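Local structure of polyketide synthase (Lyngbya majuscula 19L, 3QIT) at residues B[188-193]-B[197-202]; B[263-268]-B[276-281]; B[26-31]-B[90-95]. The protein acts as the terminal thioesterase of curacin A biosynthesis, a decarboxylating enzyme that probably couples thioester hydrolysis to loss of sulfate and carbon dioxide, leaving a terminal alkene. One frame throughout, in Å; residues are numbered along the deposited sequence. Where two conformers were deposited one is given.

Contact 1: B[188-193]-B[197-202]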
loop_
_atom_site.group_PDB
_atom_site.type_symbol
_atom_site.label_atom_id
_atom_site.label_comp_id
_atom_site.label_asym_id
_atom_site.label_seq_id
_atom_site.Cartn_x
_atom_site.Cartn_y
_atom_site.Cartn_z
ATOM N N ARG B 188 13.886 19.134 -16.156
ATOM C CA ARG B 188 13.093 19.098 -14.944
ATOM C C ARG B 188 13.380 17.862 -14.074
ATOM O O ARG B 188 13.289 17.921 -12.848
ATOM C CB ARG B 188 11.600 19.205 -15.275
ATOM C CG ARG B 188 10.731 19.377 -14.044
ATOM C CD ARG B 188 9.391 19.986 -14.403
ATOM N NE ARG B 188 8.569 20.209 -13.209
ATOM C CZ ARG B 188 7.682 19.349 -12.699
ATOM N NH1 ARG B 188 7.499 18.160 -13.255
ATOM N NH2 ARG B 188 6.979 19.690 -11.611
ATOM N N ILE B 189 13.734 16.757 -14.723
ATOM C CA ILE B 189 13.853 15.477 -14.020
ATOM C C ILE B 189 15.246 14.882 -14.050
ATOM O O ILE B 189 15.402 13.672 -13.999
ATOM C CB ILE B 189 12.808 14.442 -14.482
ATOM C CG1 ILE B 189 12.858 14.196 -16.010
ATOM C CG2 ILE B 189 11.396 14.869 -13.965
ATOM C CD1 ILE B 189 12.106 12.888 -16.417
ATOM N N THR B 190 16.256 15.743 -14.083
ATOM C CA THR B 190 17.636 15.269 -13.868
ATOM C C THR B 190 18.297 16.035 -12.723
ATOM O O THR B 190 17.890 17.166 -12.398
ATOM C CB THR B 190 18.501 15.362 -15.124
ATOM O OG1 THR B 190 18.370 16.669 -15.713
ATOM C CG2 THR B 190 18.080 14.296 -16.136
ATOM N N GLN B 191 19.339 15.433 -12.147
ATOM C CA GLN B 191 20.080 16.057 -11.059
ATOM C C GLN B 191 21.496 15.505 -11.097
ATOM O O GLN B 191 21.695 14.356 -11.552
ATOM C CB GLN B 191 19.419 15.762 -9.703
ATOM C CG GLN B 191 19.568 14.291 -9.263
ATOM C CD GLN B 191 18.780 13.911 -8.011
ATOM O OE1 GLN B 191 18.897 12.786 -7.538
ATOM N NE2 GLN B 191 17.958 14.822 -7.500
ATOM N N PRO B 192 22.476 16.299 -10.625
ATOM C CA PRO B 192 23.865 15.812 -10.604
ATOM C C PRO B 192 24.032 14.582 -9.705
ATOM O O PRO B 192 23.418 14.499 -8.626
ATOM C CB PRO B 192 24.655 16.996 -10.031
ATOM C CG PRO B 192 23.775 18.220 -10.259
ATOM C CD PRO B 192 22.357 17.687 -10.126
ATOM N N ASN B 193 24.860 13.644 -10.154
ATOM C CA ASN B 193 25.164 12.441 -9.404
ATOM C C ASN B 193 26.379 11.732 -9.977
ATOM O O ASN B 193 26.463 11.510 -11.194
ATOM C CB ASN B 193 23.973 11.483 -9.437
ATOM C CG ASN B 193 24.233 10.181 -8.686
ATOM O OD1 ASN B 193 24.438 9.131 -9.296
ATOM N ND2 ASN B 193 24.209 10.245 -7.364
ATOM N N VAL B 197 24.748 13.195 -14.578
ATOM C CA VAL B 197 23.391 13.481 -14.075
ATOM C C VAL B 197 22.562 12.206 -14.124
ATOM O O VAL B 197 22.806 11.340 -14.951
ATOM C CB VAL B 197 22.666 14.614 -14.848
ATOM C CG1 VAL B 197 23.493 15.900 -14.790
ATOM C CG2 VAL B 197 22.375 14.212 -16.315
ATOM N N ARG B 198 21.604 12.107 -13.221
ATOM C CA ARG B 198 20.720 10.948 -13.174
ATOM C C ARG B 198 19.290 11.446 -13.154
ATOM O O ARG B 198 19.035 12.630 -12.851
ATOM C CB ARG B 198 20.989 10.121 -11.932
ATOM C CG ARG B 198 20.621 10.817 -10.624
ATOM C CD ARG B 198 20.842 9.899 -9.406
ATOM N NE ARG B 198 20.509 10.592 -8.161
ATOM C CZ ARG B 198 20.599 10.066 -6.936
ATOM N NH1 ARG B 198 21.000 8.812 -6.760
ATOM N NH2 ARG B 198 20.282 10.805 -5.881
ATOM N N TRP B 199 18.347 10.551 -13.450
ATOM C CA TRP B 199 16.947 10.885 -13.263
ATOM C C TRP B 199 16.651 11.237 -11.814
ATOM O O TRP B 199 17.223 10.649 -10.905
ATOM C CB TRP B 199 16.033 9.722 -13.643
ATOM C CG TRP B 199 16.152 9.249 -15.083
ATOM C CD1 TRP B 199 16.454 7.988 -15.487
ATOM C CD2 TRP B 199 15.917 10.016 -16.277
ATOM N NE1 TRP B 199 16.399 7.901 -16.862
ATOM C CE2 TRP B 199 16.114 9.145 -17.375
ATOM C CE3 TRP B 199 15.567 11.364 -16.530
ATOM C CZ2 TRP B 199 15.967 9.561 -18.705
ATOM C CZ3 TRP B 199 15.418 11.782 -17.856
ATOM C CH2 TRP B 199 15.632 10.879 -18.931
ATOM N N SER B 200 15.758 12.199 -11.605
ATOM C CA SER B 200 15.460 12.637 -10.244
ATOM C C SER B 200 14.113 12.100 -9.730
ATOM O O SER B 200 13.735 12.347 -8.582
ATOM C CB SER B 200 15.537 14.165 -10.162
ATOM O OG SER B 200 14.555 14.720 -10.998
ATOM N N TRP B 201 13.431 11.325 -10.562
ATOM C CA TRP B 201 12.286 10.521 -10.110
ATOM C C TRP B 201 12.799 9.261 -9.369
ATOM O O TRP B 201 13.994 8.956 -9.391
ATOM C CB TRP B 201 11.320 10.218 -11.264
ATOM C CG TRP B 201 11.900 9.573 -12.503
ATOM C CD1 TRP B 201 12.330 10.214 -13.649
ATOM C CD2 TRP B 201 12.113 8.167 -12.719
ATOM N NE1 TRP B 201 12.755 9.272 -14.584
ATOM C CE2 TRP B 201 12.636 8.017 -14.026
ATOM C CE3 TRP B 201 11.856 7.015 -11.949
ATOM C CZ2 TRP B 201 12.957 6.762 -14.561
ATOM C CZ3 TRP B 201 12.168 5.757 -12.490
ATOM C CH2 TRP B 201 12.719 5.653 -13.783
ATOM N N ASP B 202 11.904 8.565 -8.679
ATOM C CA ASP B 202 12.334 7.490 -7.760
ATOM C C ASP B 202 12.605 6.204 -8.524
ATOM O O ASP B 202 11.673 5.593 -9.027
ATOM C CB ASP B 202 11.235 7.233 -6.715
ATOM C CG ASP B 202 11.724 6.403 -5.538
ATOM O OD1 ASP B 202 12.710 5.638 -5.700
ATOM O OD2 ASP B 202 11.117 6.512 -4.444
HETATM O O HOH W 1 12.839 16.367 -9.945
HETATM O O HOH W 2 15.163 13.591 -6.237
#

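Contact 2: B[263-268]-B[276-281]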
loop_
_atom_site.group_PDB
_atom_site.type_symbol
_atom_site.label_atom_id
_atom_site.label_comp_id
_atom_site.label_asym_id
_atom_site.label_seq_id
_atom_site.Cartn_x
_atom_site.Cartn_y
_atom_site.Cartn_z
ATOM N N VAL B 263 -13.094 8.103 -29.842
ATOM C CA VAL B 263 -12.413 8.849 -30.891
ATOM C C VAL B 263 -11.016 8.314 -31.176
ATOM O O VAL B 263 -10.282 7.882 -30.261
ATOM C CB VAL B 263 -12.460 10.388 -30.640
ATOM C CG1 VAL B 263 -11.575 10.788 -29.515
ATOM C CG2 VAL B 263 -12.126 11.189 -31.926
ATOM N N PHE B 264 -10.658 8.321 -32.455
ATOM C CA PHE B 264 -9.313 7.935 -32.852
ATOM C C PHE B 264 -8.557 9.134 -33.379
ATOM O O PHE B 264 -8.971 9.761 -34.358
ATOM C CB PHE B 264 -9.365 6.794 -33.882
ATOM C CG PHE B 264 -9.939 5.523 -33.324
ATOM C CD1 PHE B 264 -11.326 5.330 -33.248
ATOM C CD2 PHE B 264 -9.099 4.533 -32.826
ATOM C CE1 PHE B 264 -11.858 4.152 -32.708
ATOM C CE2 PHE B 264 -9.619 3.350 -32.288
ATOM C CZ PHE B 264 -11.000 3.160 -32.227
ATOM N N LEU B 265 -7.443 9.437 -32.727
ATOM C CA LEU B 265 -6.589 10.544 -33.116
ATOM C C LEU B 265 -5.420 9.986 -33.902
ATOM O O LEU B 265 -5.105 8.794 -33.803
ATOM C CB LEU B 265 -6.077 11.286 -31.877
ATOM C CG LEU B 265 -7.087 12.055 -31.008
ATOM C CD1 LEU B 265 -6.361 12.952 -29.973
ATOM C CD2 LEU B 265 -8.051 12.867 -31.878
ATOM N N SER B 266 -4.780 10.843 -34.682
ATOM C CA SER B 266 -3.662 10.417 -35.499
ATOM C C SER B 266 -2.405 10.358 -34.640
ATOM O O SER B 266 -1.826 11.386 -34.302
ATOM C CB SER B 266 -3.468 11.358 -36.686
ATOM O OG SER B 266 -2.339 10.965 -37.444
ATOM N N GLY B 267 -1.989 9.146 -34.296
ATOM C CA GLY B 267 -0.780 8.958 -33.514
ATOM C C GLY B 267 -0.754 7.616 -32.817
ATOM O O GLY B 267 -1.677 6.807 -32.956
ATOM N N GLY B 268 0.315 7.380 -32.065
ATOM C CA GLY B 268 0.486 6.128 -31.322
ATOM C C GLY B 268 0.015 6.244 -29.878
ATOM O O GLY B 268 -0.977 6.904 -29.601
ATOM N N ALA B 276 -1.077 16.525 -29.721
ATOM C CA ALA B 276 -1.383 17.409 -28.584
ATOM C C ALA B 276 -2.475 18.429 -28.939
ATOM O O ALA B 276 -3.434 18.603 -28.184
ATOM C CB ALA B 276 -0.133 18.101 -28.104
ATOM N N ALA B 277 -2.334 19.096 -30.085
ATOM C CA ALA B 277 -3.336 20.100 -30.483
ATOM C C ALA B 277 -4.715 19.459 -30.663
ATOM O O ALA B 277 -5.733 20.021 -30.248
ATOM C CB ALA B 277 -2.914 20.811 -31.753
ATOM N N ALA B 278 -4.746 18.288 -31.302
ATOM C CA ALA B 278 -6.003 17.566 -31.520
ATOM C C ALA B 278 -6.651 17.152 -30.213
ATOM O O ALA B 278 -7.881 17.224 -30.058
ATOM C CB ALA B 278 -5.785 16.342 -32.436
ATOM N N LEU B 279 -5.831 16.688 -29.257
ATOM C CA LEU B 279 -6.350 16.336 -27.963
ATOM C C LEU B 279 -6.908 17.566 -27.218
ATOM O O LEU B 279 -7.984 17.504 -26.639
ATOM C CB LEU B 279 -5.267 15.597 -27.151
ATOM C CG LEU B 279 -5.683 15.104 -25.777
ATOM C CD1 LEU B 279 -6.957 14.253 -25.813
ATOM C CD2 LEU B 279 -4.471 14.303 -25.212
ATOM N N ALA B 280 -6.206 18.695 -27.274
ATOM C CA ALA B 280 -6.716 19.915 -26.652
ATOM C C ALA B 280 -8.072 20.277 -27.263
ATOM O O ALA B 280 -9.013 20.644 -26.544
ATOM C CB ALA B 280 -5.734 21.057 -26.836
ATOM N N SER B 281 -8.145 20.163 -28.584
ATOM C CA SER B 281 -9.358 20.513 -29.324
ATOM C C SER B 281 -10.519 19.645 -28.868
ATOM O O SER B 281 -11.624 20.134 -28.637
ATOM C CB SER B 281 -9.132 20.338 -30.817
ATOM O OG SER B 281 -10.275 20.755 -31.534
#

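Contact 3: B[26-31]-B[90-95]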
loop_
_atom_site.group_PDB
_atom_site.type_symbol
_atom_site.label_atom_id
_atom_site.label_comp_id
_atom_site.label_asym_id
_atom_site.label_seq_id
_atom_site.Cartn_x
_atom_site.Cartn_y
_atom_site.Cartn_z
ATOM N N HIS B 26 -10.000 30.459 -13.736
ATOM C CA HIS B 26 -10.669 29.852 -14.883
ATOM C C HIS B 26 -11.036 28.382 -14.623
ATOM O O HIS B 26 -10.437 27.752 -13.740
ATOM C CB HIS B 26 -9.791 29.971 -16.136
ATOM C CG HIS B 26 -9.705 31.361 -16.693
ATOM N ND1 HIS B 26 -8.862 31.693 -17.735
ATOM C CD2 HIS B 26 -10.345 32.508 -16.348
ATOM C CE1 HIS B 26 -8.997 32.981 -18.015
ATOM N NE2 HIS B 26 -9.883 33.498 -17.182
ATOM N N PRO B 27 -12.006 27.827 -15.395
ATOM C CA PRO B 27 -12.451 26.444 -15.171
ATOM C C PRO B 27 -11.298 25.472 -15.315
ATOM O O PRO B 27 -10.440 25.660 -16.177
ATOM C CB PRO B 27 -13.475 26.195 -16.293
ATOM C CG PRO B 27 -13.914 27.540 -16.730
ATOM C CD PRO B 27 -12.846 28.531 -16.383
ATOM N N VAL B 28 -11.309 24.425 -14.491
ATOM C CA VAL B 28 -10.152 23.535 -14.372
ATOM C C VAL B 28 -10.193 22.359 -15.344
ATOM O O VAL B 28 -11.223 21.699 -15.502
ATOM C CB VAL B 28 -10.012 23.015 -12.918
ATOM C CG1 VAL B 28 -8.937 21.880 -12.840
ATOM C CG2 VAL B 28 -9.686 24.176 -11.963
ATOM N N VAL B 29 -9.043 22.081 -15.954
ATOM C CA VAL B 29 -8.794 20.798 -16.611
ATOM C C VAL B 29 -7.725 20.103 -15.777
ATOM O O VAL B 29 -6.601 20.587 -15.682
ATOM C CB VAL B 29 -8.304 20.953 -18.057
ATOM C CG1 VAL B 29 -8.088 19.586 -18.748
ATOM C CG2 VAL B 29 -9.340 21.759 -18.893
ATOM N N LEU B 30 -8.099 18.989 -15.170
ATOM C CA LEU B 30 -7.172 18.232 -14.327
ATOM C C LEU B 30 -6.621 17.059 -15.160
ATOM O O LEU B 30 -7.387 16.222 -15.631
ATOM C CB LEU B 30 -7.888 17.749 -13.065
ATOM C CG LEU B 30 -7.109 16.803 -12.122
ATOM C CD1 LEU B 30 -5.858 17.506 -11.610
ATOM C CD2 LEU B 30 -8.008 16.447 -10.958
ATOM N N CYS B 31 -5.295 17.003 -15.320
ATOM C CA CYS B 31 -4.625 16.022 -16.198
ATOM C C CYS B 31 -3.720 15.115 -15.345
ATOM O O CYS B 31 -2.903 15.611 -14.567
ATOM C CB CYS B 31 -3.718 16.716 -17.207
ATOM S SG CYS B 31 -4.614 17.902 -18.268
ATOM N N GLN B 90 -9.737 17.884 -3.752
ATOM C CA GLN B 90 -10.226 18.613 -2.582
ATOM C C GLN B 90 -9.643 20.023 -2.517
ATOM O O GLN B 90 -10.248 20.928 -1.942
ATOM C CB GLN B 90 -9.944 17.865 -1.262
ATOM C CG GLN B 90 -10.458 16.413 -1.154
ATOM C CD GLN B 90 -11.862 16.172 -1.710
ATOM O OE1 GLN B 90 -12.839 16.788 -1.266
ATOM N NE2 GLN B 90 -11.968 15.245 -2.669
ATOM N N GLU B 91 -8.480 20.213 -3.126
ATOM C CA GLU B 91 -7.797 21.502 -3.129
ATOM C C GLU B 91 -8.329 22.440 -4.220
ATOM O O GLU B 91 -8.161 23.657 -4.130
ATOM C CB GLU B 91 -6.281 21.297 -3.264
ATOM C CG GLU B 91 -5.412 22.512 -2.923
ATOM C CD GLU B 91 -5.373 22.863 -1.437
ATOM O OE1 GLU B 91 -5.970 22.143 -0.601
ATOM O OE2 GLU B 91 -4.738 23.891 -1.111
ATOM N N LEU B 92 -8.962 21.873 -5.245
ATOM C CA LEU B 92 -9.462 22.651 -6.380
ATOM C C LEU B 92 -10.839 23.220 -6.071
ATOM O O LEU B 92 -11.477 22.789 -5.101
ATOM C CB LEU B 92 -9.475 21.787 -7.665
ATOM C CG LEU B 92 -8.086 21.296 -8.093
ATOM C CD1 LEU B 92 -8.184 20.318 -9.281
ATOM C CD2 LEU B 92 -7.141 22.466 -8.425
ATOM N N PRO B 93 -11.288 24.213 -6.863
ATOM C CA PRO B 93 -12.620 24.792 -6.650
ATOM C C PRO B 93 -13.717 23.740 -6.683
ATOM O O PRO B 93 -13.569 22.708 -7.345
ATOM C CB PRO B 93 -12.772 25.753 -7.827
ATOM C CG PRO B 93 -11.380 26.205 -8.103
ATOM C CD PRO B 93 -10.526 24.966 -7.879
ATOM N N ASP B 94 -14.803 24.003 -5.957
ATOM C CA ASP B 94 -15.949 23.104 -5.892
ATOM C C ASP B 94 -16.912 23.321 -7.068
ATOM O O ASP B 94 -18.034 23.816 -6.888
ATOM C CB ASP B 94 -16.654 23.280 -4.538
ATOM C CG ASP B 94 -17.723 22.225 -4.284
ATOM O OD1 ASP B 94 -17.738 21.179 -4.977
ATOM O OD2 ASP B 94 -18.558 22.450 -3.379
ATOM N N GLN B 95 -16.441 22.969 -8.268
ATOM C CA GLN B 95 -17.189 23.048 -9.524
ATOM C C GLN B 95 -16.778 21.815 -10.337
ATOM O O GLN B 95 -15.590 21.500 -10.394
ATOM C CB GLN B 95 -16.793 24.285 -10.338
ATOM C CG GLN B 95 -17.149 25.639 -9.725
ATOM C CD GLN B 95 -18.647 25.831 -9.550
ATOM O OE1 GLN B 95 -19.449 25.407 -10.391
ATOM N NE2 GLN B 95 -19.032 26.472 -8.450
#

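Contact 1: B[188-193]-B[197-202]
Gln191 and Arg198 face each other as the hydrogen-bonded pair of an antiparallel hairpin, strands 190-193 and 196-199. Gln191 N meets Arg198 O at 2.9 Å, Arg198 N meets Gln191 O at 2.8 Å, and Ser200 N to Ile189 O adds a third backbone bond. The packed side is aromatic. CD1 of Ile189 lies 3.8 Å from CZ3 of Trp199 and approaches the edge of Trp201 at CD1, 3.9 Å away. A branched aliphatic chain suits this buried corner, which helix 163-173 covers further at Trp199.

The other side is looser and partly exposed. There OE1 of Gln191 accepts from NE of Arg198 (2.8 Å), on a lone pair, and from NH2 of Arg198 (2.9 Å). A water accepts weakly from NE2 of Gln191. With CG of Asn193 anti to its backbone N (chi1 179°), the amide stacks on the guanidinium, planes 8° apart, ND2 above one face. A leucine in place of Arg198 would probably leave OE1 of Gln191 without both donors and the Asn193 amide without its flat partner. The contact thus joins an apolar corner to a polar side where one guanidinium is hydrogen-bonded at its edge by one amide and stacked on by another.

Contact 2: B[263-268]-B[276-281]
Leu265 reaches from the end of strand 261-265 to Ala278 and Leu279 on helix 276-284. The nearest CA atoms, those of Leu265 and Ala278, are 7.2 Å apart, so one long aliphatic side chain spans most of the distance. The CB of Leu265 points toward the helix. Its CG stands anti to the carbonyl carbon (chi1 -67°) and its CD1 anti to CA (chi2 -169°), an extended form that carries CD1 well out from the strand. CD1 of Leu265 comes to rest on the helix backbone, 3.8 Å from Leu279 N and 3.9 Å from Leu279 CA, and lies 4.0 Å from Leu279 CB. The other branch, CD2, meets the methyl CB of Ala278 at 4.2 Å. The fork therefore rests on two successive residues. No hydrogen bond crosses the contact, and only 112 Å² is buried.

The helix residues suit their parts. Ala278 offers a single methyl group, small enough to let the helix sit near the strand. Leu279 meets Leu265 through its base, while its CG is anti to the backbone N (chi1 -177°) and its side chain touches Val45 of helix 43-51. It thus has neighbours both on the strand and on helix 43-51. On the strand side, Leu265 also packs on Val237 of the adjacent strand 234-239.

Beyond Leu265 the chain turns through Gly267, where any CB would collide with the carbonyl O of Ser266, and the N of Gly267 bonds to OD1 of Asp240. Gly268 is followed by His269, which with Ser103 and Glu127 has a geometry consistent with a catalytic triad. An outermost parallel strand, a loop bearing a histidine and a C-terminal helix packed back on that strand are the closing elements of the alpha/beta hydrolase fold.

Contact 3: B[26-31]-B[90-95]
Val28 and Leu92 have the nearest CA atoms of the two segments, 8.1 Å apart. Strand 28-32 is an inner strand of the alpha/beta hydrolase sheet; segment 90-95 comes from the end of helix 78-91 and leads into strand 97-102. That helix belongs to the beta-alpha-beta crossover from strand 55-59 to strand 97-102, which passes over strand 28-32 between them. The chain opens out at Leu92 (psi 164°), an extended shape natural for a residue before proline, and Asp94 then centres an inverse gamma turn closed by a weak bond from Gln95 N to Pro93 O.

Alternation along the strand decides which side chains meet. Val28 and Leu30 both point toward the incoming segment, whereas Val29 points away and touches Tyr54. The beta-branched valine suits an extended strand, and the longer leucine two residues on extends the same apolar surface. Leu92 answers with its CD1 anti to CA (chi2 174°), which carries that methyl out to the sheet; Leu92 also touches Leu97. Pro93, rigid and apolar, lies at the exposed margin, its ring CD 4.2 Å from CG2 of Val28. Nothing polar crosses between the segments. The CD1 methyl of Leu92 reaches two strand residues at once, lying 4.0 Å from CG1 of Val28 and 4.2 Å from CD2 of Leu30.

How the contacts relate
Contacts 2 and 3 serve the same eight-stranded sheet, yet at different places: contact 3 covers an inner strand, contact 2 the outermost one. Their nearest atoms are about 8 Å apart, and both rest on van der Waals contact of apolar side chains, with no hydrogen bond across, in small, partly buried interfaces. Contact 1 stands apart, its centre about 30 Å from each of the others' centres, in a two-stranded hairpin separate from the main sheet, within the mostly helical insertion between strands 120-126 and 234-239. There backbone hydrogen bonds join neighbouring strands, and the side chains divide between buried aromatic packing and a polar, partly exposed face that the other two contacts lack.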